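Local coordinates for protein methylmalonate-semialdehyde dehydrogenase (Oceanimonas doudoroffii, PDB 4ZZ7) that catalyses the NAD-dependent, coenzyme A-acylating oxidation of methylmalonate semialdehyde, as a member of the aldehyde dehydrogenase family, at residues G8-G13 with M201-G206; V16-R21 with L39-T44; G251-A256 with E384-P389; G368-D373 with G388-V393. All blocks are in the same frame, centred on the assembly; numbering follows the deposited sequence.

From the N terminus, 8-13 opens the long loop of contact 1, which 201-206 closes 188 residues later. Within that loop lies contact 2, where 39-44 comes back to 16-21 after 18 residues. The two touch: backbone pairs His9-Val16 and Asn205-Ala40 bind them into one patch, joining the N-terminal sheet and the start of helix 42-61 to the edge of the NAD-binding sheet. Contact 3, from 251-256 to 384-389, opens only after contact 1 has closed. Contact 4, the short return from 368-373 to 388-393, finishes where contact 3 does, sharing Gly388 and Pro389; together they connect the nicotinamide end of the cofactor site with the sheet that holds strands 254-258 and 390-396.

Contact 1: G8-G13 with M201-G206; sequences GHLING and MNVVNG
His9 swings its ring to Asn205 by setting CG beside its own backbone N (chi1 -45°), and Asn202 uses the same kind of rotamer (chi1 -62°) to bring its amide to Asn12. Between these two side-chain links lies a single antiparallel bridge, the hydrogen-bonded pair Leu10-Val203: Val203 N donates to Leu10 O at 2.9 Å and Leu10 N to Val203 O at 3.0 Å. The N-terminal strand 6-10 thereby docks on strand 201-203, the outermost strand on one side of the Rossmann-like sheet that binds NAD. Beside the bridge, Leu10 CB packs against Val203 CB at 4.1 Å, and both side chains lean on helix 182-193.

His9 ND1 accepts from Asn205 N at 3.2 Å, the donor lying tilted, 31° out of the ring plane. NE2 has a weak bond to Asp38, so both nitrogens have a partner, and with ND1 accepting, the proton is probably on NE2. A leucine here would probably leave Asn205 N and the Asp38 carboxylate without this partner. CB of Asn205 meets the ring at its edge, while Asn205 ND2 turns to Gly8 O at 3.0 Å with that oxygen nearly in the amide plane. Along the chain Asn205 leads into Gly206, which touches NAD. At the other end, Asn12 leaves the strand direction, and its backbone N points almost straight at Asn202 OD1, 3.1 Å away.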
loop_
_atom_site.group_PDB
_atom_site.type_symbol
_atom_site.label_atom_id
_atom_site.label_comp_id
_atom_site.label_asym_id
_atom_site.label_seq_id
_atom_site.Cartn_x
_atom_site.Cartn_y
_atom_site.Cartn_z
ATOM N N GLY A 8 42.705 -6.046 3.964
ATOM C CA GLY A 8 42.516 -6.303 2.553
ATOM C C GLY A 8 41.136 -5.955 2.042
ATOM O O GLY A 8 40.518 -4.993 2.472
ATOM N N HIS A 9 40.679 -6.786 1.115
ATOM C CA HIS A 9 39.447 -6.599 0.395
ATOM C C HIS A 9 38.740 -7.930 0.302
ATOM O O HIS A 9 39.372 -8.966 0.223
ATOM C CB HIS A 9 39.720 -6.133 -1.027
ATOM C CG HIS A 9 40.736 -5.049 -1.133
ATOM N ND1 HIS A 9 40.582 -3.830 -0.523
ATOM C CD2 HIS A 9 41.914 -4.991 -1.800
ATOM C CE1 HIS A 9 41.623 -3.063 -0.795
ATOM N NE2 HIS A 9 42.447 -3.744 -1.570
ATOM N N LEU A 10 37.420 -7.889 0.284
ATOM C CA LEU A 10 36.598 -9.068 0.122
ATOM C C LEU A 10 36.105 -9.078 -1.310
ATOM O O LEU A 10 35.253 -8.268 -1.684
ATOM C CB LEU A 10 35.428 -9.002 1.101
ATOM C CG LEU A 10 34.394 -10.122 1.063
ATOM C CD1 LEU A 10 35.042 -11.481 1.251
ATOM C CD2 LEU A 10 33.357 -9.868 2.151
ATOM N N ILE A 11 36.657 -9.977 -2.116
ATOM C CA ILE A 11 36.239 -10.110 -3.509
ATOM C C ILE A 11 35.981 -11.559 -3.883
ATOM O O ILE A 11 36.888 -12.378 -3.899
ATOM C CB ILE A 11 37.281 -9.537 -4.481
ATOM C CG1 ILE A 11 37.511 -8.053 -4.187
ATOM C CG2 ILE A 11 36.819 -9.729 -5.920
ATOM C CD1 ILE A 11 38.555 -7.381 -5.059
ATOM N N ASN A 12 34.736 -11.849 -4.234
ATOM C CA ASN A 12 34.283 -13.207 -4.519
ATOM C C ASN A 12 34.569 -14.164 -3.349
ATOM O O ASN A 12 35.091 -15.256 -3.533
ATOM C CB ASN A 12 34.882 -13.704 -5.837
ATOM C CG ASN A 12 33.958 -14.663 -6.586
ATOM O OD1 ASN A 12 32.879 -14.286 -7.038
ATOM N ND2 ASN A 12 34.390 -15.888 -6.747
ATOM N N GLY A 13 34.216 -13.719 -2.143
ATOM C CA GLY A 13 34.250 -14.561 -0.939
ATOM C C GLY A 13 35.642 -14.875 -0.423
ATOM O O GLY A 13 35.849 -15.885 0.263
ATOM N N MET A 201 28.208 -10.049 -2.422
ATOM C CA MET A 201 28.690 -8.922 -1.632
ATOM C C MET A 201 30.209 -8.801 -1.800
ATOM O O MET A 201 30.935 -9.786 -1.776
ATOM C CB MET A 201 28.331 -9.126 -0.170
ATOM C CG MET A 201 28.885 -8.084 0.776
ATOM S SD MET A 201 28.269 -6.497 0.283
ATOM C CE MET A 201 28.743 -5.512 1.697
ATOM N N ASN A 202 30.674 -7.574 -1.964
ATOM C CA ASN A 202 32.096 -7.290 -2.084
ATOM C C ASN A 202 32.445 -6.037 -1.276
ATOM O O ASN A 202 31.637 -5.111 -1.184
ATOM C CB ASN A 202 32.455 -7.083 -3.546
ATOM C CG ASN A 202 32.195 -8.316 -4.391
ATOM O OD1 ASN A 202 32.943 -9.263 -4.318
ATOM N ND2 ASN A 202 31.144 -8.301 -5.202
ATOM N N VAL A 203 33.630 -6.024 -0.671
ATOM C CA VAL A 203 34.128 -4.846 0.043
ATOM C C VAL A 203 35.448 -4.476 -0.588
ATOM O O VAL A 203 36.346 -5.288 -0.691
ATOM C CB VAL A 203 34.318 -5.074 1.564
ATOM C CG1 VAL A 203 34.794 -3.788 2.242
ATOM C CG2 VAL A 203 33.016 -5.527 2.184
ATOM N N VAL A 204 35.578 -3.243 -1.012
ATOM C CA VAL A 204 36.782 -2.839 -1.713
ATOM C C VAL A 204 37.244 -1.536 -1.062
ATOM O O VAL A 204 36.600 -0.502 -1.170
ATOM C CB VAL A 204 36.498 -2.809 -3.233
ATOM C CG1 VAL A 204 36.051 -1.443 -3.720
ATOM C CG2 VAL A 204 37.684 -3.333 -4.008
ATOM N N ASN A 205 38.294 -1.631 -0.257
ATOM C CA ASN A 205 38.862 -0.465 0.458
ATOM C C ASN A 205 39.699 0.448 -0.426
ATOM O O ASN A 205 40.389 -0.015 -1.345
ATOM C CB ASN A 205 39.702 -0.927 1.635
ATOM C CG ASN A 205 38.860 -1.332 2.786
ATOM O OD1 ASN A 205 38.188 -0.490 3.363
ATOM N ND2 ASN A 205 38.877 -2.613 3.137
ATOM N N GLY A 206 39.656 1.740 -0.136
ATOM C CA GLY A 206 40.392 2.675 -0.944
ATOM C C GLY A 206 40.035 4.114 -0.658
ATOM O O GLY A 206 39.465 4.462 0.389
HETATM O O HOH W 1 32.160 -12.349 -1.935
#

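Contact 2: V16-R21 with L39-T44; sequences VTENTR and LASTKT
Ser41 occupies the N-cap position just before helix 42-61, and Glu18, from the loop between strands 15-16 and 22-27, grips this residue through its carboxylate. An extended side chain, with CG anti to the backbone N (chi1 -173°), carries the acid across. Ser41 N donates to Glu18 OE1 at 2.9 Å, on the syn lone pair, and Ser41 OG donates to the same OE1 at 2.6 Å from above the carboxylate plane. Thr44 OG1 is modelled still nearer to OE1, at a separation too short to trust in detail. Thr20 OG1 donates to the other oxygen, Glu18 OE2, at 2.7 Å, so both ends of the carboxylate are fixed and its rotation is restrained. Its negative charge at a helix N terminus is likely to be favoured electrostatically.

Further along, Leu39 N donates to Arg21 O at 3.0 Å in a nearly straight bond (171°). The Arg21 guanidinium lies with one face over Leu39 CB while its nitrogens form salt bridges with Asp207 and Glu209. Thr42 N also bonds to Glu209, so the start of helix 42-61 abuts helix 208-216, while Ala40 and Thr44 rest on strand 6-10.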
loop_
_atom_site.group_PDB
_atom_site.type_symbol
_atom_site.label_atom_id
_atom_site.label_comp_id
_atom_site.label_asym_id
_atom_site.label_seq_id
_atom_site.Cartn_x
_atom_site.Cartn_y
_atom_site.Cartn_z
ATOM N N VAL A 16 41.675 -10.593 -0.345
ATOM C CA VAL A 16 42.784 -10.335 -1.262
ATOM C C VAL A 16 43.422 -8.978 -0.994
ATOM O O VAL A 16 42.817 -8.067 -0.423
ATOM C CB VAL A 16 42.358 -10.426 -2.749
ATOM C CG1 VAL A 16 41.765 -11.801 -3.060
ATOM C CG2 VAL A 16 41.378 -9.319 -3.113
ATOM N N THR A 17 44.664 -8.842 -1.419
ATOM C CA THR A 17 45.359 -7.604 -1.178
ATOM C C THR A 17 46.285 -7.270 -2.321
ATOM O O THR A 17 47.076 -8.098 -2.746
ATOM C CB THR A 17 46.067 -7.637 0.173
ATOM O OG1 THR A 17 46.846 -6.445 0.304
ATOM C CG2 THR A 17 46.934 -8.896 0.325
ATOM N N GLU A 18 46.151 -6.049 -2.818
ATOM C CA GLU A 18 46.792 -5.633 -4.052
ATOM C C GLU A 18 48.255 -5.309 -3.842
ATOM O O GLU A 18 49.083 -5.708 -4.657
ATOM C CB GLU A 18 46.095 -4.413 -4.627
ATOM C CG GLU A 18 46.595 -4.015 -6.008
ATOM C CD GLU A 18 46.028 -2.689 -6.462
ATOM O OE1 GLU A 18 44.800 -2.501 -6.355
ATOM O OE2 GLU A 18 46.800 -1.822 -6.920
ATOM N N ASN A 19 48.549 -4.550 -2.784
ATOM C CA ASN A 19 49.926 -4.267 -2.339
ATOM C C ASN A 19 50.732 -3.298 -3.199
ATOM O O ASN A 19 51.957 -3.432 -3.302
ATOM C CB ASN A 19 50.729 -5.565 -2.129
ATOM C CG ASN A 19 50.240 -6.351 -0.940
ATOM O OD1 ASN A 19 50.098 -5.796 0.168
ATOM N ND2 ASN A 19 49.996 -7.655 -1.141
ATOM N N THR A 20 50.058 -2.321 -3.794
ATOM C CA THR A 20 50.755 -1.260 -4.523
ATOM C C THR A 20 50.737 0.069 -3.776
ATOM O O THR A 20 51.547 0.947 -4.060
ATOM C CB THR A 20 50.245 -1.095 -5.984
ATOM O OG1 THR A 20 48.988 -0.432 -6.004
ATOM C CG2 THR A 20 50.156 -2.464 -6.715
ATOM N N ARG A 21 49.848 0.211 -2.800
ATOM C CA ARG A 21 49.705 1.471 -2.068
ATOM C C ARG A 21 48.957 1.240 -0.762
ATOM O O ARG A 21 48.023 0.444 -0.720
ATOM C CB ARG A 21 48.941 2.456 -2.951
ATOM C CG ARG A 21 48.794 3.855 -2.386
ATOM C CD ARG A 21 48.528 4.825 -3.521
ATOM N NE ARG A 21 47.331 4.471 -4.296
ATOM C CZ ARG A 21 46.117 5.006 -4.116
ATOM N NH1 ARG A 21 45.888 5.933 -3.165
ATOM N NH2 ARG A 21 45.115 4.616 -4.900
ATOM N N LEU A 39 45.044 0.005 -0.307
ATOM C CA LEU A 39 44.173 0.824 -1.139
ATOM C C LEU A 39 44.017 0.216 -2.529
ATOM O O LEU A 39 44.996 -0.018 -3.236
ATOM C CB LEU A 39 44.678 2.264 -1.233
ATOM C CG LEU A 39 44.826 3.000 0.106
ATOM C CD1 LEU A 39 45.219 4.444 -0.145
ATOM C CD2 LEU A 39 43.563 2.965 0.968
ATOM N N ALA A 40 42.769 -0.022 -2.915
ATOM C CA ALA A 40 42.474 -0.705 -4.160
ATOM C C ALA A 40 42.494 0.246 -5.324
ATOM O O ALA A 40 42.031 1.375 -5.242
ATOM C CB ALA A 40 41.125 -1.395 -4.088
ATOM N N SER A 41 43.017 -0.249 -6.426
ATOM C CA SER A 41 43.223 0.549 -7.610
ATOM C C SER A 41 42.101 0.217 -8.552
ATOM O O SER A 41 41.367 -0.738 -8.319
ATOM C CB SER A 41 44.562 0.161 -8.238
ATOM O OG SER A 41 44.539 -1.226 -8.595
ATOM N N THR A 42 42.003 0.952 -9.648
ATOM C CA THR A 42 40.912 0.728 -10.588
ATOM C C THR A 42 40.886 -0.720 -11.135
ATOM O O THR A 42 39.839 -1.207 -11.529
ATOM C CB THR A 42 40.918 1.720 -11.774
ATOM O OG1 THR A 42 42.064 1.484 -12.572
ATOM C CG2 THR A 42 40.989 3.147 -11.327
ATOM N N LYS A 43 42.017 -1.408 -11.164
ATOM C CA LYS A 43 42.043 -2.806 -11.617
ATOM C C LYS A 43 41.426 -3.784 -10.611
ATOM O O LYS A 43 40.836 -4.813 -10.989
ATOM C CB LYS A 43 43.481 -3.235 -11.886
ATOM C CG LYS A 43 43.606 -4.674 -12.363
ATOM C CD LYS A 43 45.050 -5.126 -12.453
ATOM C CE LYS A 43 45.117 -6.619 -12.752
ATOM N NZ LYS A 43 46.517 -7.111 -12.846
ATOM N N THR A 44 41.627 -3.480 -9.330
ATOM C CA THR A 44 41.137 -4.300 -8.232
ATOM C C THR A 44 39.638 -4.118 -8.076
ATOM O O THR A 44 38.907 -5.083 -7.938
ATOM C CB THR A 44 41.853 -3.931 -6.923
ATOM O OG1 THR A 44 43.258 -4.152 -7.077
ATOM C CG2 THR A 44 41.325 -4.779 -5.749
HETATM O O HOH W 2 47.171 -1.374 -3.050
#

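Contact 3: G251-A256 with E384-P389; sequences GAKNHA and EEIFGP. With NAD (nicotinamide-adenine-dinucleotide), chain M.
Glu385 and Gly251-Ala252 form the close part of this contact, at the nicotinamide ribose of NAD. Glu385 stretches out straight alongside Ala252 O, its chi1 of 173° turning CG away from its own N. Its two oxygens part company: OE2 accepts the ribose hydroxyl O2D of NAD at 2.9 Å and lies 3.6 Å from Gly251 CA, while OE1 has a weak bond from Ala252 N at 3.3 Å. Phe387 lays one ring face on the same ribose, C3D standing 3.5 Å above it and offset toward the rim. This Glu-x-Phe-Gly-Pro segment is a family hallmark of aldehyde dehydrogenases. An alanine in place of Glu385 would probably leave O2D without this acceptor and the ribose freer to shift.

The other side is looser. Lys253, bent at chi2 and chi4, brings NZ to Glu384 O in a weak bond of 3.2 Å, and the partly exposed Glu384 side chain turns off to Tyr338.

Segment 251-256 leads into strand 254-258, between strands 286-292 and 411-418. Segment 384-389 follows helix 380-383 and enters strand 390-396, where Gln392 packs against both Lys253 and Ile386.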
loop_
_atom_site.group_PDB
_atom_site.type_symbol
_atom_site.label_atom_id
_atom_site.label_comp_id
_atom_site.label_asym_id
_atom_site.label_seq_id
_atom_site.Cartn_x
_atom_site.Cartn_y
_atom_site.Cartn_z
ATOM N N GLY A 251 25.844 16.778 4.517
ATOM C CA GLY A 251 26.019 17.333 5.854
ATOM C C GLY A 251 24.768 17.836 6.535
ATOM O O GLY A 251 23.662 17.722 5.999
ATOM N N ALA A 252 24.962 18.422 7.716
ATOM C CA ALA A 252 23.852 18.813 8.583
ATOM C C ALA A 252 24.204 19.883 9.632
ATOM O O ALA A 252 25.328 19.951 10.105
ATOM C CB ALA A 252 23.332 17.572 9.263
ATOM N N LYS A 253 23.233 20.730 9.950
ATOM C CA LYS A 253 23.281 21.611 11.135
ATOM C C LYS A 253 21.928 21.551 11.857
ATOM O O LYS A 253 21.001 22.344 11.587
ATOM C CB LYS A 253 23.638 23.067 10.779
ATOM C CG LYS A 253 25.022 23.517 11.257
ATOM C CD LYS A 253 25.035 23.968 12.712
ATOM C CE LYS A 253 26.399 24.517 13.131
ATOM N NZ LYS A 253 27.373 23.478 13.535
ATOM N N ASN A 254 21.816 20.593 12.775
ATOM C CA ASN A 254 20.510 20.281 13.348
ATOM C C ASN A 254 20.164 21.224 14.484
ATOM O O ASN A 254 20.897 21.304 15.452
ATOM C CB ASN A 254 20.459 18.824 13.807
ATOM C CG ASN A 254 20.332 17.816 12.641
ATOM O OD1 ASN A 254 19.837 16.714 12.831
ATOM N ND2 ASN A 254 20.748 18.183 11.459
ATOM N N HIS A 255 19.044 21.933 14.338
ATOM C CA HIS A 255 18.579 22.918 15.310
ATOM C C HIS A 255 17.443 22.362 16.162
ATOM O O HIS A 255 16.603 21.644 15.659
ATOM C CB HIS A 255 18.035 24.162 14.602
ATOM C CG HIS A 255 19.073 25.020 13.936
ATOM N ND1 HIS A 255 19.983 24.525 13.024
ATOM C CD2 HIS A 255 19.298 26.352 14.002
ATOM C CE1 HIS A 255 20.743 25.510 12.581
ATOM N NE2 HIS A 255 20.348 26.627 13.162
ATOM N N ALA A 256 17.414 22.739 17.440
ATOM C CA ALA A 256 16.299 22.441 18.340
ATOM C C ALA A 256 15.734 23.739 18.914
ATOM O O ALA A 256 16.463 24.510 19.550
ATOM C CB ALA A 256 16.743 21.526 19.471
ATOM N N GLU A 384 28.902 26.661 9.324
ATOM C CA GLU A 384 29.554 25.431 8.892
ATOM C C GLU A 384 29.369 24.301 9.901
ATOM O O GLU A 384 29.155 24.567 11.072
ATOM C CB GLU A 384 31.028 25.705 8.630
ATOM C CG GLU A 384 31.233 26.702 7.484
ATOM C CD GLU A 384 32.692 27.014 7.196
ATOM O OE1 GLU A 384 33.601 26.449 7.857
ATOM O OE2 GLU A 384 32.917 27.837 6.287
ATOM N N GLU A 385 29.411 23.049 9.426
ATOM C CA GLU A 385 29.203 21.865 10.265
ATOM C C GLU A 385 30.504 21.528 10.980
ATOM O O GLU A 385 31.509 21.178 10.330
ATOM C CB GLU A 385 28.763 20.654 9.421
ATOM C CG GLU A 385 28.680 19.336 10.205
ATOM C CD GLU A 385 28.143 18.169 9.399
ATOM O OE1 GLU A 385 27.224 17.481 9.909
ATOM O OE2 GLU A 385 28.631 17.938 8.269
ATOM N N ILE A 386 30.478 21.594 12.309
ATOM C CA ILE A 386 31.674 21.421 13.110
ATOM C C ILE A 386 32.015 19.957 13.210
ATOM O O ILE A 386 33.175 19.576 13.037
ATOM C CB ILE A 386 31.493 21.983 14.525
ATOM C CG1 ILE A 386 31.337 23.509 14.473
ATOM C CG2 ILE A 386 32.693 21.627 15.391
ATOM C CD1 ILE A 386 30.879 24.148 15.763
ATOM N N PHE A 387 31.005 19.155 13.533
ATOM C CA PHE A 387 31.119 17.696 13.578
ATOM C C PHE A 387 32.068 17.303 14.724
ATOM O O PHE A 387 33.015 16.524 14.562
ATOM C CB PHE A 387 31.581 17.162 12.192
ATOM C CG PHE A 387 30.977 15.828 11.784
ATOM C CD1 PHE A 387 29.599 15.713 11.512
ATOM C CD2 PHE A 387 31.789 14.698 11.609
ATOM C CE1 PHE A 387 29.050 14.504 11.117
ATOM C CE2 PHE A 387 31.246 13.491 11.212
ATOM C CZ PHE A 387 29.878 13.390 10.974
ATOM N N GLY A 388 31.812 17.883 15.884
ATOM C CA GLY A 388 32.545 17.558 17.099
ATOM C C GLY A 388 31.639 17.779 18.297
ATOM O O GLY A 388 30.511 18.232 18.144
ATOM N N PRO A 389 32.133 17.492 19.504
ATOM C CA PRO A 389 31.293 17.574 20.699
ATOM C C PRO A 389 31.023 19.025 21.146
ATOM O O PRO A 389 31.539 19.465 22.168
ATOM C CB PRO A 389 32.098 16.778 21.742
ATOM C CG PRO A 389 33.514 16.908 21.309
ATOM C CD PRO A 389 33.529 17.147 19.828
HETATM P PA NAD M . 33.315 12.203 3.267
HETATM O O1A NAD M . 34.816 12.477 3.234
HETATM O O2A NAD M . 32.307 13.216 2.752
HETATM O O5B NAD M . 33.027 10.853 2.412
HETATM C C5B NAD M . 33.082 9.530 2.963
HETATM C C4B NAD M . 33.352 8.481 1.885
HETATM O O4B NAD M . 33.626 9.108 0.629
HETATM C C3B NAD M . 34.558 7.594 2.179
HETATM O O3B NAD M . 34.207 6.247 1.851
HETATM C C2B NAD M . 35.687 8.163 1.323
HETATM O O2B NAD M . 36.629 7.252 0.750
HETATM C C1B NAD M . 34.958 8.839 0.177
HETATM N N9A NAD M . 35.633 10.092 -0.278
HETATM C C8A NAD M . 36.221 11.030 0.519
HETATM N N7A NAD M . 36.715 12.043 -0.224
HETATM C C5A NAD M . 36.455 11.766 -1.526
HETATM C C6A NAD M . 36.722 12.431 -2.836
HETATM N N6A NAD M . 37.374 13.613 -2.869
HETATM N N1A NAD M . 36.284 11.817 -3.968
HETATM C C2A NAD M . 35.627 10.618 -3.931
HETATM N N3A NAD M . 35.342 9.956 -2.790
HETATM C C4A NAD M . 35.731 10.469 -1.574
HETATM O O3 NAD M . 32.882 11.796 4.795
HETATM P PN NAD M . 33.822 11.397 6.077
HETATM O O1N NAD M . 34.450 10.011 5.894
HETATM O O2N NAD M . 34.696 12.558 6.571
HETATM O O5D NAD M . 32.585 11.272 7.093
HETATM C C5D NAD M . 31.989 12.454 7.655
HETATM C C4D NAD M . 30.739 12.980 6.920
HETATM O O4D NAD M . 29.599 12.091 6.933
HETATM C C3D NAD M . 30.239 14.280 7.573
HETATM O O3D NAD M . 30.590 15.418 6.778
HETATM C C2D NAD M . 28.717 14.141 7.736
HETATM O O2D NAD M . 28.018 15.306 7.284
HETATM C C1D NAD M . 28.411 12.902 6.913
HETATM N N1N NAD M . 27.242 12.139 7.336
HETATM C C2N NAD M . 26.112 12.330 6.641
HETATM C C3N NAD M . 24.954 11.631 6.967
HETATM C C7N NAD M . 23.644 11.831 6.242
HETATM O O7N NAD M . 23.107 12.933 6.083
HETATM N N7N NAD M . 23.052 10.732 5.809
HETATM C C4N NAD M . 24.998 10.704 8.002
HETATM C C5N NAD M . 26.177 10.507 8.711
HETATM C C6N NAD M . 27.304 11.248 8.348
#

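Contact 4: G368-D373 with G388-V393; sequences GGTLID and GPVLQV
Ile372 and Gln392 run alongside each other off the same face of two neighbouring parallel strands, 370-373 and 390-396, the strands of a beta-alpha-beta unit with helix 380-383 in the connection. On this face, which also carries Thr370 and Val390, Ile372 keeps CG1 beside its backbone N (chi1 -54°) and reaches obliquely with CD1 to Val390 CG1, 3.8 Å away; its CB lies 4.1 Å from Gln392 CG. Thr370 OG1 rests against both methyls of Val390, the nearer being CG1.

On the face of Leu371, Asp373, Leu391 and Val393 the side-chain contact is diagonal. Leu371 CD2 slants across to Val393 CG1 at 3.6 Å, past its direct partner Leu391. Asp373 lies across from the Val393 methyls. Helix 296-308 packs on Leu371 and Val393, and helix 264-276 on Leu391.

The backbones zip in the staggered parallel pattern, each bond going to the neighbour of the directly facing residue. Thr370 N donates to Pro389 O, Leu391 N to Thr370 O, and Ile372 N to Leu391 O at 2.9 Å. The last bond, from Val393 N to Ile372 O at 3.1 Å, is more bent, at 138°. Pro389, centre of an inverse gamma turn, starts the pairing.

Between these strands the side chains contribute mainly apolar contact, while the buried polar ends look elsewhere: Gln392 NE2 bonds to Ser381 O, linking the strand to helix 380-383, and the Asp373 carboxylate forms a salt bridge with Arg395, which probably balances its charge.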
loop_
_atom_site.group_PDB
_atom_site.type_symbol
_atom_site.label_atom_id
_atom_site.label_comp_id
_atom_site.label_asym_id
_atom_site.label_seq_id
_atom_site.Cartn_x
_atom_site.Cartn_y
_atom_site.Cartn_z
ATOM N N GLY A 368 36.796 17.787 24.491
ATOM C CA GLY A 368 35.818 17.670 25.550
ATOM C C GLY A 368 34.545 18.365 25.160
ATOM O O GLY A 368 34.537 19.214 24.281
ATOM N N GLY A 369 33.467 18.023 25.839
ATOM C CA GLY A 369 32.164 18.610 25.542
ATOM C C GLY A 369 32.170 20.102 25.819
ATOM O O GLY A 369 32.436 20.515 26.935
ATOM N N THR A 370 31.890 20.905 24.797
ATOM C CA THR A 370 31.929 22.359 24.911
ATOM C C THR A 370 30.551 22.976 24.675
ATOM O O THR A 370 29.776 22.464 23.880
ATOM C CB THR A 370 32.967 22.989 23.941
ATOM O OG1 THR A 370 32.332 23.389 22.729
ATOM C CG2 THR A 370 34.076 22.040 23.622
ATOM N N LEU A 371 30.279 24.085 25.362
ATOM C CA LEU A 371 29.048 24.861 25.198
ATOM C C LEU A 371 29.433 26.257 24.758
ATOM O O LEU A 371 30.264 26.881 25.413
ATOM C CB LEU A 371 28.304 24.951 26.514
ATOM C CG LEU A 371 26.783 25.021 26.431
ATOM C CD1 LEU A 371 26.193 25.236 27.811
ATOM C CD2 LEU A 371 26.321 26.138 25.525
ATOM N N ILE A 372 28.862 26.735 23.650
ATOM C CA ILE A 372 29.068 28.119 23.174
ATOM C C ILE A 372 27.732 28.853 23.314
ATOM O O ILE A 372 26.699 28.279 23.020
ATOM C CB ILE A 372 29.565 28.161 21.723
ATOM C CG1 ILE A 372 30.820 27.300 21.585
ATOM C CG2 ILE A 372 29.897 29.585 21.343
ATOM C CD1 ILE A 372 31.365 27.175 20.176
ATOM N N ASP A 373 27.741 30.097 23.784
ATOM C CA ASP A 373 26.494 30.861 23.993
ATOM C C ASP A 373 26.605 32.165 23.202
ATOM O O ASP A 373 27.705 32.571 22.805
ATOM C CB ASP A 373 26.244 31.084 25.505
ATOM C CG ASP A 373 24.813 31.621 25.851
ATOM O OD1 ASP A 373 23.880 31.616 25.022
ATOM O OD2 ASP A 373 24.623 32.070 27.000
ATOM N N GLY A 388 31.812 17.883 15.884
ATOM C CA GLY A 388 32.545 17.558 17.099
ATOM C C GLY A 388 31.639 17.779 18.297
ATOM O O GLY A 388 30.511 18.232 18.144
ATOM N N PRO A 389 32.133 17.492 19.504
ATOM C CA PRO A 389 31.293 17.574 20.699
ATOM C C PRO A 389 31.023 19.025 21.146
ATOM O O PRO A 389 31.539 19.465 22.168
ATOM C CB PRO A 389 32.098 16.778 21.742
ATOM C CG PRO A 389 33.514 16.908 21.309
ATOM C CD PRO A 389 33.529 17.147 19.828
ATOM N N VAL A 390 30.207 19.754 20.383
ATOM C CA VAL A 390 30.030 21.192 20.591
ATOM C C VAL A 390 28.559 21.529 20.473
ATOM O O VAL A 390 27.948 21.234 19.458
ATOM C CB VAL A 390 30.835 22.011 19.543
ATOM C CG1 VAL A 390 30.651 23.516 19.720
ATOM C CG2 VAL A 390 32.319 21.654 19.586
ATOM N N LEU A 391 28.004 22.165 21.496
ATOM C CA LEU A 391 26.636 22.651 21.447
ATOM C C LEU A 391 26.589 24.179 21.429
ATOM O O LEU A 391 27.033 24.815 22.367
ATOM C CB LEU A 391 25.875 22.155 22.658
ATOM C CG LEU A 391 24.364 21.912 22.504
ATOM C CD1 LEU A 391 23.699 21.959 23.878
ATOM C CD2 LEU A 391 23.655 22.861 21.543
ATOM N N GLN A 392 26.045 24.746 20.349
ATOM C CA GLN A 392 25.818 26.202 20.189
ATOM C C GLN A 392 24.386 26.583 20.564
ATOM O O GLN A 392 23.447 25.854 20.264
ATOM C CB GLN A 392 26.104 26.625 18.743
ATOM C CG GLN A 392 27.584 26.648 18.428
ATOM C CD GLN A 392 27.904 26.619 16.947
ATOM O OE1 GLN A 392 27.387 25.794 16.206
ATOM N NE2 GLN A 392 28.802 27.493 16.519
ATOM N N VAL A 393 24.206 27.725 21.212
ATOM C CA VAL A 393 22.844 28.188 21.578
ATOM C C VAL A 393 22.605 29.607 21.080
ATOM O O VAL A 393 23.321 30.527 21.450
ATOM C CB VAL A 393 22.524 28.034 23.084
ATOM C CG1 VAL A 393 23.776 28.173 23.897
ATOM C CG2 VAL A 393 21.470 29.017 23.569
#